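PDB 5EWP: ARO (armadillo repeats only protein) from Plasmodium falciparum Santa Lucia, which probably serves, through its armadillo-repeat scaffold, as a protein-binding platform in the translocation and attachment of rhoptries to the apical pole of the parasite. Local coordinates for residues I16-K21 with V32-S37. Sequence-based numbering, arbitrary orientation.
Sequences ILRFDK and VNLCSS
Arg18 and Phe19 of helix 14-25 meet Asn33 and Leu34 of helix 28-34, two consecutive helices at the N-terminal end of the armadillo-repeat solenoid. Asn33 comes first. Its CB lies at the edge of the Arg18 guanidinium, in plane, 3.7 Å from Arg18 NH2. The two side chains cross at about a right angle, with the amide and guanidinium planes 48° apart. The backbone of Asn33 also takes part: one water accepts a hydrogen bond from Arg18 NH1 (2.9 Å) and donates one to Asn33 O (2.9 Å).

Leu34 follows and buries the largest share of the surface, with Arg18 next. With CG anti to the carbonyl carbon (chi1 -78°), its two methyls reach different parts of the first helix. CD1 packs on the backbone, 3.6 Å from Phe19 N, and lies 4.2 Å from Phe19 CB. The Phe19 ring itself meets the Phe31 ring and touches Leu61 and Gln65 of helix 58-70. CD2 sits over the centre of one guanidinium face, 3.6 Å from Arg18 CZ. Arg18 bends at chi3 (60°), and a salt bridge from NE to Glu30 helps hold its flat end in place.

Leu34 to Ser37 form a type I turn, with Ser37 N bonded to Leu34 O at 2.9 Å. At its end Ser37 OG hydrogen-bonds Asp15 OD2 of helix 14-25.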
loop_
_atom_site.group_PDB
_atom_site.type_symbol
_atom_site.label_atom_id
_atom_site.label_comp_id
_atom_site.label_asym_id
_atom_site.label_seq_id
_atom_site.Cartn_x
_atom_site.Cartn_y
_atom_site.Cartn_z
ATOM N N ILE A 16 7.703 -26.114 7.763
ATOM C CA ILE A 16 7.832 -25.567 9.105
ATOM C C ILE A 16 9.298 -25.538 9.524
ATOM O O ILE A 16 9.762 -24.570 10.118
ATOM C CB ILE A 16 6.998 -26.364 10.129
ATOM C CG1 ILE A 16 5.507 -26.124 9.877
ATOM C CG2 ILE A 16 7.381 -25.976 11.559
ATOM C CD1 ILE A 16 4.590 -26.878 10.824
ATOM N N LEU A 17 10.039 -26.590 9.194
ATOM C CA LEU A 17 11.458 -26.605 9.510
ATOM C C LEU A 17 12.210 -25.541 8.718
ATOM O O LEU A 17 13.075 -24.862 9.268
ATOM C CB LEU A 17 12.044 -27.981 9.244
ATOM C CG LEU A 17 11.456 -29.006 10.210
ATOM C CD1 LEU A 17 12.085 -30.326 9.974
ATOM C CD2 LEU A 17 11.699 -28.563 11.640
ATOM N N ARG A 18 11.871 -25.411 7.438
ATOM C CA ARG A 18 12.476 -24.395 6.577
ATOM C C ARG A 18 12.190 -23.010 7.120
ATOM O O ARG A 18 13.077 -22.167 7.161
ATOM C CB ARG A 18 11.966 -24.528 5.142
ATOM C CG ARG A 18 12.595 -25.689 4.386
ATOM C CD ARG A 18 11.964 -25.897 3.011
ATOM N NE ARG A 18 12.096 -24.733 2.138
ATOM C CZ ARG A 18 11.317 -24.493 1.086
ATOM N NH1 ARG A 18 10.342 -25.338 0.775
ATOM N NH2 ARG A 18 11.512 -23.408 0.347
ATOM N N PHE A 19 10.954 -22.787 7.566
ATOM C CA PHE A 19 10.599 -21.504 8.157
ATOM C C PHE A 19 11.424 -21.201 9.407
ATOM O O PHE A 19 11.950 -20.096 9.563
ATOM C CB PHE A 19 9.106 -21.434 8.515
ATOM C CG PHE A 19 8.716 -20.113 9.115
ATOM C CD1 PHE A 19 8.331 -19.056 8.297
ATOM C CD2 PHE A 19 8.798 -19.905 10.492
ATOM C CE1 PHE A 19 7.995 -17.813 8.840
ATOM C CE2 PHE A 19 8.482 -18.679 11.039
ATOM C CZ PHE A 19 8.092 -17.620 10.209
ATOM N N ASP A 20 11.513 -22.169 10.316
ATOM C CA ASP A 20 12.226 -21.940 11.573
ATOM C C ASP A 20 13.689 -21.622 11.340
ATOM O O ASP A 20 14.262 -20.765 12.011
ATOM C CB ASP A 20 12.093 -23.153 12.499
ATOM C CG ASP A 20 10.695 -23.297 13.054
ATOM O OD1 ASP A 20 9.934 -22.302 12.993
ATOM O OD2 ASP A 20 10.359 -24.391 13.564
ATOM N N LYS A 21 14.291 -22.301 10.374
ATOM C CA LYS A 21 15.690 -22.049 10.059
ATOM C C LYS A 21 15.855 -20.686 9.390
ATOM O O LYS A 21 16.771 -19.929 9.722
ATOM C CB LYS A 21 16.249 -23.163 9.173
ATOM C CG LYS A 21 17.750 -23.038 8.893
ATOM C CD LYS A 21 18.253 -24.201 8.066
ATOM C CE LYS A 21 19.750 -24.102 7.807
ATOM N NZ LYS A 21 20.082 -22.952 6.919
ATOM N N VAL A 32 11.176 -15.820 0.777
ATOM C CA VAL A 32 10.479 -15.616 -0.487
ATOM C C VAL A 32 10.004 -16.944 -1.101
ATOM O O VAL A 32 8.863 -17.052 -1.556
ATOM C CB VAL A 32 11.373 -14.835 -1.479
ATOM C CG1 VAL A 32 10.724 -14.753 -2.853
ATOM C CG2 VAL A 32 11.583 -13.442 -0.936
ATOM N N ASN A 33 10.868 -17.959 -1.085
ATOM C CA ASN A 33 10.511 -19.275 -1.605
ATOM C C ASN A 33 9.373 -19.894 -0.826
ATOM O O ASN A 33 8.569 -20.651 -1.379
ATOM C CB ASN A 33 11.713 -20.224 -1.571
ATOM C CG ASN A 33 12.830 -19.778 -2.478
ATOM O OD1 ASN A 33 12.594 -19.080 -3.462
ATOM N ND2 ASN A 33 14.053 -20.182 -2.156
ATOM N N LEU A 34 9.324 -19.577 0.466
ATOM C CA LEU A 34 8.310 -20.143 1.368
ATOM C C LEU A 34 6.946 -19.447 1.264
ATOM O O LEU A 34 5.949 -19.958 1.769
ATOM C CB LEU A 34 8.821 -20.078 2.805
ATOM C CG LEU A 34 9.846 -21.135 3.203
ATOM C CD1 LEU A 34 10.351 -20.808 4.579
ATOM C CD2 LEU A 34 9.204 -22.534 3.173
ATOM N N CYS A 35 6.891 -18.290 0.606
ATOM C CA CYS A 35 5.614 -17.587 0.493
ATOM C C CYS A 35 4.539 -18.435 -0.191
ATOM O O CYS A 35 3.347 -18.258 0.064
ATOM C CB CYS A 35 5.779 -16.267 -0.257
ATOM S SG CYS A 35 6.550 -14.957 0.699
ATOM N N SER A 36 4.952 -19.366 -1.049
ATOM C CA SER A 36 3.984 -20.221 -1.736
ATOM C C SER A 36 3.473 -21.376 -0.854
ATOM O O SER A 36 2.534 -22.075 -1.227
ATOM C CB SER A 36 4.594 -20.784 -3.027
ATOM O OG SER A 36 5.735 -21.576 -2.753
ATOM N N SER A 37 4.090 -21.580 0.308
ATOM C CA SER A 37 3.702 -22.693 1.165
ATOM C C SER A 37 2.258 -22.574 1.624
ATOM O O SER A 37 1.835 -21.519 2.077
ATOM C CB SER A 37 4.603 -22.793 2.394
ATOM O OG SER A 37 4.116 -23.832 3.231
HETATM O O HOH W 1 8.731 -23.485 -0.808
#